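RhCC (Rhodococcus jostii, PDB 4U5R) probably acts as a cofactor-independent oxygenase of the tautomerase superfamily, with a magnesium-binding site and a beta-alpha-beta build. Local coordinates at residues L20-T25 and L34-V39; H68-M73 and D111-Q116. The protein carries 1 engineered substitution. One frame throughout, in Å; residues are numbered along the deposited sequence.

Contact 1: residues L20-T25 and L34-V39; sequences LSEAIT and LPRFYV
R36 NH1 serves two acceptors, the carboxylate oxygen OE1 of E22 and the carbonyl oxygen of G54 in the second subunit. The 2.5 Å between R36 NH1 and E22 OE1 in this salt bridge is shorter than such bonds normally run, so its exact length is doubtful. Carboxylate and guanidinium lie nearly coplanar, 11° apart, and meet mainly through OE1, E22 OE2 standing 3.5 Å from R36 NH1. Arginine suits the place because its long chain, bent at chi3, carries a group with several N-H bonds to both acceptors. Its flat face also takes a methyl: T25 CG2 sits over the centre of the guanidinium, 3.9 Å from R36 CZ. With chi1 at -62°, T25 turns this methyl to R36 while OG1 stays beside the backbone N and donates to S21 O over 2.7 Å. T25 N reaches that same carbonyl from its opposite face. A water donates to V39 O and, weakly, to T25 OG1. An alanine in place of T25 would probably leave the guanidinium face without its methyl and S21 O without its hydroxyl donor. V39 CG1 lies 3.7 Å from T25 OG1 and touches I24 CG2. Thus helix 14-32 packs on the loop into strand 40-46, within a beta-alpha-beta crossover; helix 126-134 touches P35 and Y38, while G55 of the second subunit packs on S21 and T25.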
ATOM      1  N   LEU B  20       9.519  19.696   2.745  1.00 13.46           N
ATOM      2  CA  LEU B  20       9.758  18.428   2.056  1.00 13.79           C
ATOM      3  C   LEU B  20       8.617  18.061   1.088  1.00 13.41           C
ATOM      4  O   LEU B  20       8.886  17.619  -0.034  1.00 12.60           O
ATOM      5  CB  LEU B  20       9.979  17.309   3.078  1.00 13.83           C
ATOM      6  CG  LEU B  20      10.160  15.897   2.515  1.00 11.05           C
ATOM      7  CD1 LEU B  20      11.199  15.829   1.397  1.00 13.95           C
ATOM      8  CD2 LEU B  20      10.520  14.953   3.655  1.00 14.32           C
ATOM      9  N   SER B  21       7.365  18.273   1.491  1.00 15.68           N
ATOM     10  CA  SER B  21       6.242  18.003   0.585  1.00 15.54           C
ATOM     11  C   SER B  21       6.251  18.963  -0.603  1.00 14.81           C
ATOM     12  O   SER B  21       5.858  18.586  -1.713  1.00 14.33           O
ATOM     13  CB  SER B  21       4.897  18.067   1.323  1.00 14.63           C
ATOM     14  OG  SER B  21       4.635  19.351   1.867  1.00 15.27           O
ATOM     15  N   GLU B  22       6.717  20.190  -0.385  1.00 14.06           N
ATOM     16  CA  GLU B  22       6.894  21.136  -1.479  1.00 14.63           C
ATOM     17  C   GLU B  22       7.954  20.632  -2.474  1.00 13.84           C
ATOM     18  O   GLU B  22       7.767  20.703  -3.698  1.00 15.48           O
ATOM     19  CB  GLU B  22       7.272  22.516  -0.923  1.00 18.68           C
ATOM     20  CG  GLU B  22       7.701  23.502  -1.974  1.00 18.99           C
ATOM     21  CD  GLU B  22       6.591  23.832  -2.946  1.00 25.59           C
ATOM     22  OE1 GLU B  22       5.407  23.682  -2.572  1.00 23.16           O
ATOM     23  OE2 GLU B  22       6.906  24.246  -4.084  1.00 27.77           O
ATOM     24  N   ALA B  23       9.057  20.102  -1.954  1.00 12.61           N
ATOM     25  CA  ALA B  23      10.110  19.589  -2.821  1.00 11.09           C
ATOM     26  C   ALA B  23       9.638  18.395  -3.639  1.00 15.94           C
ATOM     27  O   ALA B  23       9.942  18.278  -4.831  1.00 15.71           O
ATOM     28  CB  ALA B  23      11.337  19.214  -1.997  1.00 12.46           C
ATOM     29  N   ILE B  24       8.894  17.508  -2.986  1.00 14.52           N
ATOM     30  CA  ILE B  24       8.329  16.337  -3.641  1.00 13.60           C
ATOM     31  C   ILE B  24       7.323  16.765  -4.717  1.00 11.09           C
ATOM     32  O   ILE B  24       7.384  16.288  -5.849  1.00 13.36           O
ATOM     33  CB  ILE B  24       7.663  15.409  -2.611  1.00 12.77           C
ATOM     34  CG1 ILE B  24       8.742  14.753  -1.747  1.00 12.45           C
ATOM     35  CG2 ILE B  24       6.806  14.361  -3.308  1.00 14.66           C
ATOM     36  CD1 ILE B  24       8.207  14.126  -0.486  1.00 12.52           C
ATOM     37  N   THR B  25       6.450  17.710  -4.368  1.00 13.25           N
ATOM     38  CA  THR B  25       5.509  18.282  -5.331  1.00 17.58           C
ATOM     39  C   THR B  25       6.236  18.878  -6.534  1.00 13.74           C
ATOM     40  O   THR B  25       5.806  18.700  -7.678  1.00 13.94           O
ATOM     41  CB  THR B  25       4.647  19.368  -4.664  1.00 13.18           C
ATOM     42  OG1 THR B  25       3.888  18.777  -3.606  1.00 13.33           O
ATOM     43  CG2 THR B  25       3.686  20.026  -5.671  1.00 13.08           C
ATOM     44  N   LEU B  34       2.148  18.440 -13.624  1.00 22.18           N
ATOM     45  CA  LEU B  34       1.007  17.892 -12.928  1.00 17.16           C
ATOM     46  C   LEU B  34       0.392  18.985 -12.062  1.00 15.92           C
ATOM     47  O   LEU B  34       1.112  19.824 -11.510  1.00 15.98           O
ATOM     48  CB  LEU B  34       1.442  16.706 -12.064  1.00 21.37           C
ATOM     49  CG  LEU B  34       0.720  15.374 -12.191  1.00 25.88           C
ATOM     50  CD1 LEU B  34       0.632  14.991 -13.646  1.00 19.87           C
ATOM     51  CD2 LEU B  34       1.460  14.304 -11.395  1.00 26.09           C
ATOM     52  N   PRO B  35      -0.937  18.974 -11.931  1.00 12.99           N
ATOM     53  CA  PRO B  35      -1.582  19.840 -10.942  1.00 12.34           C
ATOM     54  C   PRO B  35      -0.970  19.579  -9.570  1.00 13.82           C
ATOM     55  O   PRO B  35      -0.761  18.409  -9.217  1.00 14.75           O
ATOM     56  CB  PRO B  35      -3.052  19.415 -10.992  1.00 15.42           C
ATOM     57  CG  PRO B  35      -3.217  18.797 -12.356  1.00 13.29           C
ATOM     58  CD  PRO B  35      -1.905  18.160 -12.693  1.00 12.59           C
ATOM     59  N   ARG B  36      -0.649  20.635  -8.836  1.00 15.34           N
ATOM     60  CA  ARG B  36       0.058  20.472  -7.576  1.00 14.14           C
ATOM     61  C   ARG B  36      -0.731  19.589  -6.626  1.00 13.83           C
ATOM     62  O   ARG B  36      -0.148  18.741  -5.936  1.00 15.34           O
ATOM     63  CB  ARG B  36       0.339  21.830  -6.934  1.00 16.33           C
ATOM     64  CG  ARG B  36       1.243  22.728  -7.747  1.00 20.99           C
ATOM     65  CD  ARG B  36       1.354  24.078  -7.072  1.00 22.46           C
ATOM     66  NE  ARG B  36       1.844  23.889  -5.715  1.00 24.83           N
ATOM     67  CZ  ARG B  36       3.133  23.832  -5.404  1.00 26.36           C
ATOM     68  NH1 ARG B  36       3.503  23.637  -4.148  1.00 22.08           N
ATOM     69  NH2 ARG B  36       4.050  23.973  -6.356  1.00 27.68           N
ATOM     70  N   PHE B  37      -2.054  19.743  -6.610  1.00 14.52           N
ATOM     71  CA  PHE B  37      -2.863  19.034  -5.627  1.00 15.19           C
ATOM     72  C   PHE B  37      -2.959  17.517  -5.870  1.00 12.54           C
ATOM     73  O   PHE B  37      -3.434  16.810  -4.984  1.00 15.05           O
ATOM     74  CB  PHE B  37      -4.280  19.624  -5.539  1.00 14.52           C
ATOM     75  CG  PHE B  37      -5.120  19.388  -6.760  1.00 13.56           C
ATOM     76  CD1 PHE B  37      -5.909  18.254  -6.877  1.00 17.42           C
ATOM     77  CD2 PHE B  37      -5.149  20.330  -7.769  1.00 14.11           C
ATOM     78  CE1 PHE B  37      -6.684  18.054  -8.006  1.00 17.63           C
ATOM     79  CE2 PHE B  37      -5.927  20.133  -8.898  1.00 15.17           C
ATOM     80  CZ  PHE B  37      -6.698  18.994  -9.007  1.00 15.40           C
ATOM     81  N   TYR B  38      -2.531  17.030  -7.045  1.00 11.95           N
ATOM     82  CA  TYR B  38      -2.365  15.582  -7.273  1.00 12.34           C
ATOM     83  C   TYR B  38      -1.360  14.971  -6.298  1.00 12.37           C
ATOM     84  O   TYR B  38      -1.466  13.788  -5.957  1.00 11.00           O
ATOM     85  CB  TYR B  38      -1.880  15.255  -8.695  1.00 13.47           C
ATOM     86  CG  TYR B  38      -2.904  15.314  -9.805  1.00 13.02           C
ATOM     87  CD1 TYR B  38      -4.182  15.800  -9.584  1.00 14.03           C
ATOM     88  CD2 TYR B  38      -2.576  14.879 -11.079  1.00 12.89           C
ATOM     89  CE1 TYR B  38      -5.105  15.865 -10.614  1.00 12.00           C
ATOM     90  CE2 TYR B  38      -3.493  14.927 -12.112  1.00 13.43           C
ATOM     91  CZ  TYR B  38      -4.749  15.424 -11.870  1.00 13.05           C
ATOM     92  OH  TYR B  38      -5.650  15.490 -12.901  1.00 12.77           O
ATOM     93  N   VAL B  39      -0.383  15.765  -5.864  1.00 12.48           N
ATOM     94  CA  VAL B  39       0.703  15.238  -5.032  1.00 11.71           C
ATOM     95  C   VAL B  39       0.320  15.233  -3.549  1.00  9.92           C
ATOM     96  O   VAL B  39       0.255  16.278  -2.895  1.00 14.15           O
ATOM     97  CB  VAL B  39       2.005  16.048  -5.237  1.00 10.54           C
ATOM     98  CG1 VAL B  39       3.185  15.322  -4.618  1.00 11.99           C
ATOM     99  CG2 VAL B  39       2.269  16.260  -6.716  1.00 17.76           C
TER
HETATM  100  O   HOH W   1       2.206  17.391  -1.086  1.00 20.70           O

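Contact 2: residues H68-M73 and D111-Q116; sequences HIARQM and DLWRTQ
W113 meets the 68-73 loop from its first side-chain carbon onward, its CB lying 3.6 Å from the I69 CG2 methyl. The next atom, CG, stands anti to the backbone N (chi1 167°), which swings the indole toward the loop and brings W113 CG to 3.5 Å from I69 CG2. This methyl lies 3.2 Å above the indole plane, offset toward the rim rather than centred, so that CD2 and CE3 of W113 also fall within its touch. A branched isoleucine suits the spot: its CG2 meets the indole while I69 also packs on T108 and on H104 of the second subunit.

At the far end of the six-membered ring, W113 CH2 rests 3.8 Å from A70 CB, and CZ3 touches the same methyl and the A70 CA beside it. Alanine is small enough for the loop backbone to come this near the ring. The polar corner, NE1, takes no part here and donates to E102 OE2 of the second subunit.

In this trimeric member of the tautomerase superfamily, the short strand 113-115 pairs antiparallel with a strand of the second subunit, carrying the beta sheet across the interface, and the W113 ring packs on its own chain's loop while its NE1 turns to that neighbour. The loop that receives it leaves the end of core strand 61-68. The side chain of I69 is about 9 Å from that of A106, an engineered residue at a position where magnesium binding has been seen. On the strand itself, R114 NH1 donates to W113 O over 3.0 Å, approaching from 52° above the carbonyl plane, and D111 OD1 forms a salt bridge with R79 NH2 of the second subunit.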
ATOM      1  N   HIS B  68       2.339   5.649  -8.076  1.00 13.12           N
ATOM      2  CA  HIS B  68       2.136   6.541  -9.203  1.00 14.03           C
ATOM      3  C   HIS B  68       0.873   6.106  -9.908  1.00 14.08           C
ATOM      4  O   HIS B  68       0.742   4.929 -10.259  1.00 15.09           O
ATOM      5  CB  HIS B  68       3.319   6.493 -10.161  1.00 13.54           C
ATOM      6  CG  HIS B  68       4.462   7.368  -9.757  1.00 11.94           C
ATOM      7  ND1 HIS B  68       5.583   7.515 -10.540  1.00 14.87           N
ATOM      8  CD2 HIS B  68       4.652   8.164  -8.673  1.00 13.61           C
ATOM      9  CE1 HIS B  68       6.418   8.360  -9.962  1.00 14.18           C
ATOM     10  NE2 HIS B  68       5.878   8.768  -8.826  1.00 13.24           N
ATOM     11  N   ILE B  69      -0.038   7.055 -10.105  1.00 14.44           N
ATOM     12  CA  ILE B  69      -1.363   6.785 -10.646  1.00 14.92           C
ATOM     13  C   ILE B  69      -1.603   7.480 -11.970  1.00 18.57           C
ATOM     14  O   ILE B  69      -2.163   6.891 -12.889  1.00 19.14           O
ATOM     15  CB  ILE B  69      -2.453   7.234  -9.662  1.00 13.73           C
ATOM     16  CG1 ILE B  69      -2.109   6.747  -8.252  1.00 13.08           C
ATOM     17  CG2 ILE B  69      -3.818   6.727 -10.118  1.00 14.23           C
ATOM     18  CD1 ILE B  69      -2.747   7.586  -7.123  1.00 15.09           C
ATOM     19  N   ALA B  70      -1.180   8.738 -12.064  1.00 14.63           N
ATOM     20  CA  ALA B  70      -1.527   9.572 -13.210  1.00 17.23           C
ATOM     21  C   ALA B  70      -0.701   9.208 -14.442  1.00 20.93           C
ATOM     22  O   ALA B  70      -1.220   9.173 -15.558  1.00 29.30           O
ATOM     23  CB  ALA B  70      -1.355  11.049 -12.859  1.00 15.82           C
ATOM     24  N   ARG B  71       0.580   8.914 -14.246  1.00 20.62           N
ATOM     25  CA  ARG B  71       1.457   8.623 -15.374  1.00 26.47           C
ATOM     26  C   ARG B  71       2.129   7.263 -15.227  1.00 22.51           C
ATOM     27  O   ARG B  71       2.361   6.790 -14.113  1.00 17.76           O
ATOM     28  CB  ARG B  71       2.536   9.704 -15.517  1.00 19.56           C
ATOM     29  CG  ARG B  71       2.029  11.130 -15.708  1.00 19.45           C
ATOM     30  CD  ARG B  71       1.556  11.381 -17.134  1.00 29.34           C
ATOM     31  NE  ARG B  71       1.527  12.807 -17.462  1.00 25.34           N
ATOM     32  CZ  ARG B  71       0.519  13.622 -17.169  1.00 22.07           C
ATOM     33  NH1 ARG B  71      -0.545  13.158 -16.526  1.00 25.11           N
ATOM     34  NH2 ARG B  71       0.579  14.904 -17.511  1.00 21.75           N
ATOM     35  N   GLN B  72       2.432   6.637 -16.360  1.00 20.68           N
ATOM     36  CA  GLN B  72       3.317   5.482 -16.384  1.00 23.46           C
ATOM     37  C   GLN B  72       4.703   5.935 -16.809  1.00 24.21           C
ATOM     38  O   GLN B  72       4.839   6.883 -17.581  1.00 29.14           O
ATOM     39  CB  GLN B  72       2.805   4.406 -17.343  1.00 28.42           C
ATOM     40  CG  GLN B  72       1.933   3.342 -16.705  1.00 32.42           C
ATOM     41  CD  GLN B  72       1.671   2.172 -17.639  1.00 48.24           C
ATOM     42  OE1 GLN B  72       1.500   2.349 -18.847  1.00 33.78           O
ATOM     43  NE2 GLN B  72       1.657   0.966 -17.084  1.00 39.63           N
ATOM     44  N   MET B  73       5.727   5.257 -16.306  1.00 22.62           N
ATOM     45  CA  MET B  73       7.096   5.525 -16.722  1.00 18.90           C
ATOM     46  C   MET B  73       7.558   4.373 -17.602  1.00 19.71           C
ATOM     47  O   MET B  73       7.735   3.252 -17.123  1.00 21.50           O
ATOM     48  CB  MET B  73       8.006   5.702 -15.508  1.00 16.21           C
ATOM     49  CG  MET B  73       7.658   6.915 -14.668  1.00 17.73           C
ATOM     50  SD  MET B  73       8.642   7.056 -13.164  1.00 19.16           S
ATOM     51  CE  MET B  73       8.071   5.638 -12.235  1.00 21.55           C
ATOM     52  N   ASP B 111      -7.185   4.416 -14.358  1.00 13.57           N
ATOM     53  CA  ASP B 111      -8.636   4.506 -14.490  1.00 13.76           C
ATOM     54  C   ASP B 111      -9.370   4.096 -13.216  1.00 15.83           C
ATOM     55  O   ASP B 111     -10.598   4.110 -13.173  1.00 15.26           O
ATOM     56  CB  ASP B 111      -9.116   3.657 -15.677  1.00 18.38           C
ATOM     57  CG  ASP B 111      -8.801   2.169 -15.524  1.00 18.63           C
ATOM     58  OD1 ASP B 111      -8.013   1.776 -14.637  1.00 17.42           O
ATOM     59  OD2 ASP B 111      -9.344   1.377 -16.326  1.00 24.43           O
ATOM     60  N   LEU B 112      -8.626   3.751 -12.171  1.00 13.38           N
ATOM     61  CA  LEU B 112      -9.256   3.370 -10.901  1.00 11.22           C
ATOM     62  C   LEU B 112      -8.959   4.423  -9.845  1.00 13.46           C
ATOM     63  O   LEU B 112      -8.515   4.115  -8.749  1.00 10.69           O
ATOM     64  CB  LEU B 112      -8.783   1.987 -10.437  1.00 14.85           C
ATOM     65  CG  LEU B 112      -9.189   0.811 -11.328  1.00 12.79           C
ATOM     66  CD1 LEU B 112      -8.694  -0.499 -10.737  1.00 14.76           C
ATOM     67  CD2 LEU B 112     -10.702   0.787 -11.475  1.00 15.00           C
ATOM     68  N   TRP B 113      -9.257   5.669 -10.187  1.00 10.78           N
ATOM     69  CA  TRP B 113      -8.764   6.818  -9.452  1.00 11.40           C
ATOM     70  C   TRP B 113      -9.733   7.972  -9.629  1.00 10.78           C
ATOM     71  O   TRP B 113     -10.092   8.306 -10.745  1.00 12.06           O
ATOM     72  CB  TRP B 113      -7.360   7.172  -9.958  1.00 11.03           C
ATOM     73  CG  TRP B 113      -6.828   8.503  -9.517  1.00 12.07           C
ATOM     74  CD1 TRP B 113      -6.900   9.057  -8.263  1.00 13.84           C
ATOM     75  CD2 TRP B 113      -6.133   9.454 -10.332  1.00 12.15           C
ATOM     76  NE1 TRP B 113      -6.280  10.283  -8.254  1.00 12.90           N
ATOM     77  CE2 TRP B 113      -5.804  10.550  -9.512  1.00 12.85           C
ATOM     78  CE3 TRP B 113      -5.754   9.478 -11.679  1.00 13.04           C
ATOM     79  CZ2 TRP B 113      -5.126  11.671  -9.995  1.00 15.99           C
ATOM     80  CZ3 TRP B 113      -5.081  10.588 -12.157  1.00 13.09           C
ATOM     81  CH2 TRP B 113      -4.769  11.668 -11.316  1.00 13.73           C
ATOM     82  N   ARG B 114     -10.176   8.571  -8.530  1.00 10.81           N
ATOM     83  CA  ARG B 114     -11.024   9.746  -8.613  1.00 10.99           C
ATOM     84  C   ARG B 114     -10.493  10.761  -7.621  1.00  9.98           C
ATOM     85  O   ARG B 114      -9.989  10.394  -6.556  1.00 10.95           O
ATOM     86  CB  ARG B 114     -12.494   9.411  -8.298  1.00 11.80           C
ATOM     87  CG  ARG B 114     -13.125   8.336  -9.187  1.00 11.30           C
ATOM     88  CD  ARG B 114     -13.390   8.901 -10.579  1.00 13.45           C
ATOM     89  NE  ARG B 114     -14.116   7.975 -11.441  1.00 13.71           N
ATOM     90  CZ  ARG B 114     -13.546   7.132 -12.300  1.00 15.36           C
ATOM     91  NH1 ARG B 114     -12.217   7.063 -12.416  1.00 13.82           N
ATOM     92  NH2 ARG B 114     -14.314   6.339 -13.042  1.00 13.98           N
ATOM     93  N   THR B 115     -10.608  12.038  -7.947  1.00 10.42           N
ATOM     94  CA  THR B 115     -10.296  13.064  -6.965  1.00 10.15           C
ATOM     95  C   THR B 115     -11.482  14.027  -6.860  1.00 12.32           C
ATOM     96  O   THR B 115     -12.014  14.476  -7.870  1.00 12.05           O
ATOM     97  CB  THR B 115      -8.985  13.799  -7.299  1.00 14.59           C
ATOM     98  OG1 THR B 115      -8.643  14.676  -6.206  1.00 13.96           O
ATOM     99  CG2 THR B 115      -9.090  14.565  -8.629  1.00 14.12           C
ATOM    100  N   GLN B 116     -11.905  14.306  -5.629  1.00 10.22           N
ATOM    101  CA  GLN B 116     -13.161  15.020  -5.341  1.00 11.30           C
ATOM    102  C   GLN B 116     -14.356  14.423  -6.107  1.00 13.01           C
ATOM    103  O   GLN B 116     -15.275  15.146  -6.523  1.00 13.14           O
ATOM    104  CB  GLN B 116     -13.020  16.514  -5.656  1.00 11.97           C
ATOM    105  CG  GLN B 116     -13.750  17.448  -4.689  1.00 12.26           C
ATOM    106  CD  GLN B 116     -13.030  17.664  -3.363  1.00 12.53           C
ATOM    107  OE1 GLN B 116     -12.057  16.987  -3.035  1.00 12.35           O
ATOM    108  NE2 GLN B 116     -13.504  18.633  -2.603  1.00 13.06           N
TER

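Overall arrangement
Both contacts are buried, contact 1 nearer the centre of the chain, and their centres stand about 14 Å apart. Contact 1 joins elements close in sequence, a helix and the loop that follows it, by mixed chemistry: a salt bridge, a water and methyl packing. Contact 2 brings together residues far apart in the chain and is wholly apolar across its segments, while the indole NE1 of W113 and the D111 carboxylate bond to the second subunit. The two meet where the Y38 ring packs edge-to-face with W113, Y38 CE2 lying 3.6 Å from W113 CH2, and where L34 touches R71. The second subunit reaches both, at contact 1 through R36 NH1 to G54 O and backbone bonds from V39, at contact 2 by sheet pairing.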